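Local structure of salmonella typhimurium DB7155 bacteriophage DET7 tailspike (2V5I) at residues A[63-68]-A[84-89]; A[78-83]-A[164-169]; A[450-455]-A[474-479]. The protein is a trimeric tailspike that serves as the receptor-binding protein of bacteriophage Det7, binding and hydrolysing the O-antigen on the surface of its Salmonella host. All coordinates share one frame; numbering follows the deposited sequence. Where two conformers were deposited one is given.

Interaction 1 of 3, residues A[63-68]-A[84-89]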
loop_
_atom_site.group_PDB
_atom_site.type_symbol
_atom_site.label_atom_id
_atom_site.label_comp_id
_atom_site.label_asym_id
_atom_site.label_seq_id
_atom_site.Cartn_x
_atom_site.Cartn_y
_atom_site.Cartn_z
ATOM N N ILE A 63 14.292 -33.187 7.729
ATOM C CA ILE A 63 15.637 -33.032 8.259
ATOM C C ILE A 63 15.520 -31.925 9.254
ATOM O O ILE A 63 15.219 -30.797 8.887
ATOM C CB ILE A 63 16.702 -32.659 7.190
ATOM C CG1 ILE A 63 16.642 -33.657 6.001
ATOM C CG2 ILE A 63 18.067 -32.578 7.816
ATOM C CD1 ILE A 63 17.621 -33.362 4.910
ATOM N N ASN A 64 15.740 -32.256 10.524
ATOM C CA ASN A 64 15.698 -31.306 11.603
ATOM C C ASN A 64 17.107 -30.964 12.033
ATOM O O ASN A 64 17.817 -31.810 12.575
ATOM C CB ASN A 64 14.891 -31.900 12.764
ATOM C CG ASN A 64 13.463 -32.169 12.383
ATOM O OD1 ASN A 64 12.958 -33.306 12.491
ATOM N ND2 ASN A 64 12.814 -31.167 11.906
ATOM N N CYS A 65 17.544 -29.733 11.779
ATOM C CA CYS A 65 18.916 -29.368 12.118
ATOM C C CYS A 65 18.968 -28.694 13.479
ATOM O O CYS A 65 18.208 -27.755 13.739
ATOM C CB CYS A 65 19.501 -28.440 11.070
ATOM S SG CYS A 65 19.420 -29.148 9.392
ATOM N N LYS A 66 19.857 -29.180 14.355
ATOM C CA LYS A 66 20.141 -28.562 15.657
ATOM C C LYS A 66 21.657 -28.393 15.839
ATOM O O LYS A 66 22.184 -28.438 16.944
ATOM C CB LYS A 66 19.531 -29.419 16.798
ATOM C CG LYS A 66 17.986 -29.482 16.713
ATOM C CD LYS A 66 17.311 -30.093 17.923
ATOM C CE LYS A 66 15.783 -30.012 17.815
ATOM N NZ LYS A 66 15.075 -30.476 19.087
ATOM N N ALA A 67 22.333 -28.151 14.725
ATOM C CA ALA A 67 23.789 -27.984 14.647
ATOM C C ALA A 67 24.134 -27.487 13.247
ATOM O O ALA A 67 23.208 -27.276 12.430
ATOM C CB ALA A 67 24.510 -29.268 14.978
ATOM N N LYS A 68 25.411 -27.264 12.963
ATOM C CA LYS A 68 25.867 -26.578 11.749
ATOM C C LYS A 68 26.536 -27.508 10.765
ATOM O O LYS A 68 27.171 -28.476 11.181
ATOM C CB LYS A 68 26.863 -25.503 12.089
ATOM C CG LYS A 68 26.417 -24.505 13.127
ATOM C CD LYS A 68 27.539 -23.512 13.436
ATOM C CE LYS A 68 27.110 -22.417 14.393
ATOM N NZ LYS A 68 28.150 -21.316 14.437
ATOM N N SER A 84 10.135 -33.181 0.728
ATOM C CA SER A 84 11.098 -33.164 1.819
ATOM C C SER A 84 11.149 -31.751 2.453
ATOM O O SER A 84 10.962 -30.769 1.754
ATOM C CB SER A 84 12.496 -33.565 1.320
ATOM O OG SER A 84 12.535 -34.942 0.893
ATOM N N VAL A 85 11.584 -31.681 3.711
ATOM C CA VAL A 85 11.671 -30.392 4.448
ATOM C C VAL A 85 13.001 -30.377 5.158
ATOM O O VAL A 85 13.350 -31.359 5.775
ATOM C CB VAL A 85 10.530 -30.235 5.460
ATOM C CG1 VAL A 85 10.721 -29.005 6.319
ATOM C CG2 VAL A 85 9.207 -30.161 4.701
ATOM N N ILE A 86 13.686 -29.249 5.102
ATOM C CA ILE A 86 14.930 -29.030 5.868
ATOM C C ILE A 86 14.691 -27.886 6.834
ATOM O O ILE A 86 14.520 -26.742 6.407
ATOM C CB ILE A 86 16.129 -28.695 4.897
ATOM C CG1 ILE A 86 16.238 -29.785 3.801
ATOM C CG2 ILE A 86 17.401 -28.642 5.681
ATOM C CD1 ILE A 86 17.325 -29.475 2.730
ATOM N N ASN A 87 14.615 -28.203 8.128
ATOM C CA ASN A 87 14.346 -27.209 9.173
ATOM C C ASN A 87 15.621 -26.706 9.809
ATOM O O ASN A 87 16.437 -27.480 10.321
ATOM C CB ASN A 87 13.476 -27.845 10.284
ATOM C CG ASN A 87 12.081 -28.180 9.807
ATOM O OD1 ASN A 87 11.609 -29.353 9.846
ATOM N ND2 ASN A 87 11.407 -27.174 9.343
ATOM N N GLN A 88 15.773 -25.379 9.835
ATOM C CA GLN A 88 16.846 -24.701 10.558
ATOM C C GLN A 88 18.281 -25.084 10.176
ATOM O O GLN A 88 19.172 -25.155 11.033
ATOM C CB GLN A 88 16.655 -24.776 12.115
ATOM C CG GLN A 88 15.417 -24.103 12.662
ATOM C CD GLN A 88 15.178 -24.385 14.165
ATOM O OE1 GLN A 88 14.532 -25.369 14.533
ATOM N NE2 GLN A 88 15.679 -23.521 15.013
ATOM N N PRO A 89 18.538 -25.290 8.855
ATOM C CA PRO A 89 19.907 -25.560 8.480
ATOM C C PRO A 89 20.765 -24.326 8.776
ATOM O O PRO A 89 20.280 -23.182 8.800
ATOM C CB PRO A 89 19.832 -25.841 6.984
ATOM C CG PRO A 89 18.671 -25.034 6.540
ATOM C CD PRO A 89 17.684 -25.124 7.689
HETATM O O HOH W 1 15.321 -28.093 13.732
HETATM O O HOH W 2 20.767 -25.709 13.128
#
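Val-85 takes the backbone N-H of Ile-63 on its carbonyl, with N to O at 2.8 Å. This is the first of three backbone hydrogen bonds between 63-68 and 84-89, which lie on strands 62-65 and 85-92, successive rungs of the right-handed parallel beta-helix that characterises P22-type tailspikes. Ile-86 stands in register with Ile-63, and the two side chains lie alongside each other on the buried face, pointing the same way; Ile-63 CD1 meets Ile-86 CG1 at 4.0 Å. Leu-40 and Ile-42 of the preceding rung continue this apolar row beyond Ile-63, while Met-80 covers Ile-86. The N-H of Asn-87 then reaches Ile-63 O at 2.8 Å, almost in line with the carbonyl (C=O...N 178°). On the face opposite the isoleucines, Asn-87 and Asn-64 lie side by side with their amide planes only 5° apart. Asn-64 ND2 is 3.0 Å from Asn-87 OD1, but the angle is too poor for a hydrogen bond, so the two nearly coplanar amides lie alongside each other without a bond between them. The backbone O of Asn-87 accepts from Cys-65 N at 2.9 Å. Gln-88, with positive phi, ends the regular pairing, and solvent takes over: one water donates to both Gln-88 OE1 and Cys-65 O, and a second joins Gln-88 O to Ala-67 O. The NE2 of Gln-88 is bonded to Gly-83 O of the second subunit, which carries the contact into the trimer interface. Pro-89 returns to the apolar side. There the thiol of Cys-65, placed beside its own backbone N and anti to its carbonyl carbon (chi1 -56°), packs against the proline, with Cys-65 SG 3.7 Å from Pro-89 CA and 4.1 Å from Pro-89 CB.

Interaction 2 of 3, residues A[78-83]-A[164-169]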
loop_
_atom_site.group_PDB
_atom_site.type_symbol
_atom_site.label_atom_id
_atom_site.label_comp_id
_atom_site.label_asym_id
_atom_site.label_seq_id
_atom_site.Cartn_x
_atom_site.Cartn_y
_atom_site.Cartn_z
ATOM N N ASN A 78 21.509 -34.862 -3.555
ATOM C CA ASN A 78 20.927 -35.476 -4.739
ATOM C C ASN A 78 19.792 -36.408 -4.410
ATOM O O ASN A 78 19.761 -37.030 -3.339
ATOM C CB ASN A 78 21.998 -36.331 -5.443
ATOM C CG ASN A 78 23.159 -35.524 -5.971
ATOM O OD1 ASN A 78 22.984 -34.634 -6.774
ATOM N ND2 ASN A 78 24.372 -35.852 -5.517
ATOM N N ASN A 79 18.835 -36.492 -5.337
ATOM C CA ASN A 79 17.709 -37.413 -5.248
ATOM C C ASN A 79 16.847 -37.268 -3.996
ATOM O O ASN A 79 16.295 -38.238 -3.494
ATOM C CB ASN A 79 18.213 -38.845 -5.395
ATOM C CG ASN A 79 18.969 -39.061 -6.661
ATOM O OD1 ASN A 79 18.560 -38.593 -7.735
ATOM N ND2 ASN A 79 20.074 -39.796 -6.567
ATOM N N MET A 80 16.656 -36.027 -3.525
ATOM C CA MET A 80 15.651 -35.802 -2.485
ATOM C C MET A 80 14.258 -36.087 -3.006
ATOM O O MET A 80 13.898 -35.676 -4.100
ATOM C CB MET A 80 15.690 -34.370 -1.980
ATOM C CG MET A 80 17.060 -33.973 -1.357
ATOM S SD MET A 80 17.055 -32.390 -0.458
ATOM C CE MET A 80 16.246 -32.905 1.032
ATOM N N GLY A 81 13.451 -36.734 -2.168
ATOM C CA GLY A 81 12.069 -37.000 -2.534
ATOM C C GLY A 81 11.211 -35.778 -2.440
ATOM O O GLY A 81 11.484 -34.844 -1.675
ATOM N N PRO A 82 10.135 -35.756 -3.208
ATOM C CA PRO A 82 9.308 -34.586 -3.217
ATOM C C PRO A 82 8.586 -34.404 -1.936
ATOM O O PRO A 82 8.054 -35.372 -1.403
ATOM C CB PRO A 82 8.329 -34.849 -4.367
ATOM C CG PRO A 82 8.363 -36.326 -4.559
ATOM C CD PRO A 82 9.684 -36.808 -4.124
ATOM N N GLY A 83 8.539 -33.163 -1.452
ATOM C CA GLY A 83 7.901 -32.908 -0.179
ATOM C C GLY A 83 8.855 -32.954 0.992
ATOM O O GLY A 83 8.446 -32.822 2.111
ATOM N N SER A 164 11.943 -31.482 -6.479
ATOM C CA SER A 164 10.625 -30.877 -6.639
ATOM C C SER A 164 9.984 -30.777 -5.265
ATOM O O SER A 164 10.043 -31.741 -4.482
ATOM C CB SER A 164 9.793 -31.759 -7.572
ATOM O OG SER A 164 8.466 -31.345 -7.550
ATOM N N ARG A 165 9.357 -29.634 -4.957
ATOM C CA ARG A 165 8.582 -29.453 -3.710
ATOM C C ARG A 165 9.413 -29.713 -2.464
ATOM O O ARG A 165 9.002 -30.485 -1.564
ATOM C CB ARG A 165 7.328 -30.368 -3.709
ATOM C CG ARG A 165 6.465 -30.276 -4.937
ATOM C CD ARG A 165 5.151 -29.559 -4.752
ATOM N NE ARG A 165 4.390 -29.612 -6.020
ATOM C CZ ARG A 165 3.477 -28.729 -6.441
ATOM N NH1 ARG A 165 3.145 -27.671 -5.717
ATOM N NH2 ARG A 165 2.891 -28.914 -7.618
ATOM N N VAL A 166 10.622 -29.208 -2.454
ATOM C CA VAL A 166 11.470 -29.248 -1.272
ATOM C C VAL A 166 11.403 -27.874 -0.661
ATOM O O VAL A 166 11.499 -26.870 -1.378
ATOM C CB VAL A 166 12.891 -29.662 -1.586
ATOM C CG1 VAL A 166 13.855 -29.458 -0.369
ATOM C CG2 VAL A 166 12.920 -31.072 -2.100
ATOM N N GLU A 167 11.220 -27.839 0.656
ATOM C CA GLU A 167 11.174 -26.561 1.420
ATOM C C GLU A 167 12.313 -26.496 2.410
ATOM O O GLU A 167 12.551 -27.471 3.120
ATOM C CB GLU A 167 9.903 -26.478 2.226
ATOM C CG GLU A 167 8.701 -26.144 1.384
ATOM C CD GLU A 167 7.569 -25.506 2.206
ATOM O OE1 GLU A 167 7.677 -25.437 3.450
ATOM O OE2 GLU A 167 6.555 -25.086 1.600
ATOM N N ILE A 168 12.958 -25.339 2.480
ATOM C CA ILE A 168 13.954 -25.031 3.528
ATOM C C ILE A 168 13.302 -23.971 4.408
ATOM O O ILE A 168 12.734 -23.010 3.879
ATOM C CB ILE A 168 15.242 -24.440 2.898
ATOM C CG1 ILE A 168 15.980 -25.521 2.121
ATOM C CG2 ILE A 168 16.119 -23.871 3.993
ATOM C CD1 ILE A 168 17.263 -25.062 1.471
ATOM N N ARG A 169 13.258 -24.208 5.716
ATOM C CA ARG A 169 12.606 -23.297 6.634
ATOM C C ARG A 169 13.596 -22.772 7.664
ATOM O O ARG A 169 14.405 -23.550 8.200
ATOM C CB ARG A 169 11.473 -24.026 7.367
ATOM C CG ARG A 169 10.362 -24.546 6.423
ATOM C CD ARG A 169 9.278 -25.303 7.174
ATOM N NE ARG A 169 8.338 -25.898 6.214
ATOM C CZ ARG A 169 7.517 -26.916 6.481
ATOM N NH1 ARG A 169 7.494 -27.479 7.690
ATOM N NH2 ARG A 169 6.727 -27.372 5.523
HETATM O O HOH W 3 12.015 -34.167 -5.439
#
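Two turns meet here, mostly through their backbones: the loop of Pro-82 and Gly-83, between strands 73-78 and 85-92, rests against Ser-164 to Val-166, just ahead of strand 167-169. The polar link is slight, a weak hydrogen bond from Gly-83 N to Arg-165 O, short at 2.7 Å but bent to 130° at the hydrogen. Beside it, Pro-82 turns its CA-H to Ser-164 O, with CA and O 3.2 Å apart, and the CB of the same proline lies close to this oxygen too. A water bridges the turns further back, donating to Met-80 O at 2.8 Å and accepting from Ser-164 N at 2.9 Å. In the parallel beta-helix these are equivalent corners of neighbouring coils, even though 80 residues, including several short helices, separate them in sequence. Both corners adopt positive phi, at Gly-83 and at Arg-165. Arg-165 sets its CB 3.8 Å from Gly-83 N, but the chain bends at chi2 (-107°) and leads off to a salt bridge with Asp-192 of the third subunit. Toward the interior Val-166 makes the apolar contact, its CG2 branch 4.3 Å from Met-80 CB; the same methyl also touches the carbonyl oxygen of Gly-81, with CG2 to O at 4.1 Å. Met-80 has Phe-56 as a further neighbour. Farther along, on strand 167-169, Arg-169 grips Glu-167 side-on, its NE and NH2 both directed at the single oxygen OE1; NE to OE1 measures 2.9 Å, and that oxygen lies in the guanidinium plane.

Interaction 3 of 3, residues A[450-455]-A[474-479]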
loop_
_atom_site.group_PDB
_atom_site.type_symbol
_atom_site.label_atom_id
_atom_site.label_comp_id
_atom_site.label_asym_id
_atom_site.label_seq_id
_atom_site.Cartn_x
_atom_site.Cartn_y
_atom_site.Cartn_z
ATOM N N ASN A 450 0.422 31.693 5.342
ATOM C CA ASN A 450 1.547 32.474 5.792
ATOM C C ASN A 450 2.025 33.429 4.715
ATOM O O ASN A 450 3.219 33.614 4.478
ATOM C CB ASN A 450 2.678 31.575 6.294
ATOM C CG ASN A 450 2.348 30.969 7.657
ATOM O OD1 ASN A 450 2.063 31.705 8.610
ATOM N ND2 ASN A 450 2.368 29.663 7.744
ATOM N N SER A 451 1.064 34.013 4.019
ATOM C CA SER A 451 1.357 34.788 2.798
ATOM C C SER A 451 0.311 35.893 2.601
ATOM O O SER A 451 -0.840 35.751 3.025
ATOM C CB SER A 451 1.287 33.826 1.602
ATOM O OG SER A 451 -0.031 33.332 1.456
ATOM N N ASP A 452 0.718 36.970 1.927
ATOM C CA ASP A 452 -0.218 38.018 1.521
ATOM C C ASP A 452 -0.918 37.673 0.204
ATOM O O ASP A 452 -1.808 38.420 -0.223
ATOM C CB ASP A 452 0.509 39.362 1.360
ATOM C CG ASP A 452 0.954 39.981 2.695
ATOM O OD1 ASP A 452 0.474 39.587 3.780
ATOM O OD2 ASP A 452 1.801 40.907 2.634
ATOM N N THR A 453 -0.563 36.541 -0.443
ATOM C CA THR A 453 -1.070 36.220 -1.769
ATOM C C THR A 453 -1.419 34.736 -1.927
ATOM O O THR A 453 -0.970 33.895 -1.156
ATOM C CB THR A 453 -0.034 36.545 -2.856
ATOM O OG1 THR A 453 1.128 35.716 -2.667
ATOM C CG2 THR A 453 0.381 38.026 -2.810
ATOM N N ALA A 454 -2.278 34.435 -2.899
ATOM C CA ALA A 454 -2.590 33.066 -3.285
ATOM C C ALA A 454 -2.504 33.078 -4.815
ATOM O O ALA A 454 -2.979 34.018 -5.450
ATOM C CB ALA A 454 -3.980 32.683 -2.858
ATOM N N GLU A 455 -1.954 32.016 -5.433
ATOM C CA GLU A 455 -1.806 32.069 -6.900
ATOM C C GLU A 455 -1.946 30.723 -7.592
ATOM O O GLU A 455 -1.666 29.688 -7.010
ATOM C CB GLU A 455 -0.440 32.641 -7.307
ATOM C CG GLU A 455 0.685 31.620 -7.385
ATOM C CD GLU A 455 2.050 32.228 -7.755
ATOM O OE1 GLU A 455 2.090 33.412 -8.179
ATOM O OE2 GLU A 455 3.081 31.515 -7.624
ATOM N N SER A 474 -4.205 36.415 -6.340
ATOM C CA SER A 474 -5.005 37.215 -5.408
ATOM C C SER A 474 -4.064 37.788 -4.317
ATOM O O SER A 474 -3.167 37.099 -3.835
ATOM C CB SER A 474 -6.059 36.312 -4.775
ATOM O OG SER A 474 -6.850 37.055 -3.874
ATOM N N HIS A 475 -4.309 39.038 -3.916
ATOM C CA HIS A 475 -3.443 39.772 -2.983
ATOM C C HIS A 475 -4.370 40.391 -1.943
ATOM O O HIS A 475 -5.405 40.959 -2.300
ATOM C CB HIS A 475 -2.801 40.944 -3.693
ATOM C CG HIS A 475 -1.855 40.599 -4.791
ATOM N ND1 HIS A 475 -0.487 40.689 -4.627
ATOM C CD2 HIS A 475 -2.060 40.295 -6.093
ATOM C CE1 HIS A 475 0.103 40.378 -5.778
ATOM N NE2 HIS A 475 -0.834 40.126 -6.679
ATOM N N LEU A 476 -4.014 40.328 -0.671
ATOM C CA LEU A 476 -4.835 41.045 0.294
ATOM C C LEU A 476 -4.712 42.561 0.172
ATOM O O LEU A 476 -3.643 43.078 -0.204
ATOM C CB LEU A 476 -4.580 40.538 1.709
ATOM C CG LEU A 476 -3.270 40.767 2.397
ATOM C CD1 LEU A 476 -3.068 42.233 2.860
ATOM C CD2 LEU A 476 -3.168 39.813 3.616
ATOM N N ASN A 477 -5.831 43.269 0.392
ATOM C CA ASN A 477 -5.824 44.730 0.529
ATOM C C ASN A 477 -5.580 45.120 1.995
ATOM O O ASN A 477 -6.416 44.806 2.856
ATOM C CB ASN A 477 -7.134 45.338 -0.019
ATOM C CG ASN A 477 -7.123 45.501 -1.525
ATOM O OD1 ASN A 477 -6.166 46.042 -2.098
ATOM N ND2 ASN A 477 -8.267 45.171 -2.174
ATOM N N GLY A 478 -4.421 45.719 2.254
ATOM C CA GLY A 478 -4.197 46.361 3.552
ATOM C C GLY A 478 -3.653 45.431 4.615
ATOM O O GLY A 478 -2.437 45.407 4.894
ATOM N N TYR A 479 -4.531 44.650 5.208
ATOM C CA TYR A 479 -4.198 43.986 6.462
ATOM C C TYR A 479 -5.114 42.782 6.713
ATOM O O TYR A 479 -6.245 42.700 6.189
ATOM C CB TYR A 479 -4.345 45.030 7.615
ATOM C CG TYR A 479 -5.673 45.739 7.629
ATOM C CD1 TYR A 479 -5.869 46.892 6.904
ATOM C CD2 TYR A 479 -6.751 45.278 8.389
ATOM C CE1 TYR A 479 -7.080 47.550 6.909
ATOM C CE2 TYR A 479 -7.962 45.910 8.366
ATOM C CZ TYR A 479 -8.116 47.072 7.646
ATOM O OH TYR A 479 -9.326 47.757 7.612
#
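Ala-454 O accepts the backbone N-H of Ser-474 at 2.8 Å and 177°, an almost straight bond between antiparallel strands. The return bond of this hydrogen-bonded pair, Ala-454 N to Ser-474 O, is 3.0 Å long, its donor tilted 19° from the carbonyl plane. Thr-453 directs its CA-H at the same oxygen, with CA to O at 3.1 Å. Thr-453 and His-475 form the next, non-hydrogen-bonded pair, and their side chains run side by side on one face. The methyl CG2 of Thr-453 comes to 3.3 Å from His-475 ND1, meeting the ring obliquely. The imidazole has further partners: NE2 is hydrogen-bonded to Glu-488, and the ring stacks with Trp-486. Beyond the threonine, Leu-476 N donates a hydrogen bond to Asp-452 O at 3.0 Å. Leu-476 holds CG between its backbone N and carbonyl carbon (chi1 68°), which brings CD2 within 3.7 Å of Asp-452 OD1. This carboxylate oxygen also has a charged partner in Lys-462 of the second subunit, so the leucine methyl flanks a salt bridge between chains. Where the strand starts, Gln-443 NE2 of the third subunit donates to Thr-453 O. On the other face, Ser-474 OG bonds with Ser-469 OG of the second subunit. The contact lies at the open end of the hairpin of strands 453-460 and 470-476. Strand 485-493 lies beyond 470-476 in an antiparallel sheet, and strand 453-460, outermost within this chain, makes backbone hydrogen bonds to the third subunit through Glu-455.

Interactions 1 and 2 belong to the same part of the beta-helix, their centres 12 Å apart; backbone contacts between 84-89 and 164-169 place three successive rungs side by side. Interaction 1 is the buried one, a regular parallel pairing with an isoleucine interior and an asparagine row on its other face. Interaction 2, at the corner of the coils, is partly buried and relies on sparse backbone contacts rather than regular strand pairing. The centre of interaction 3 is about 71 Å from the centres of both, across the chain's centre, where antiparallel pairing replaces parallel coiling and neighbouring subunits supply much of the polar chemistry. All three reach other chains of the trimer.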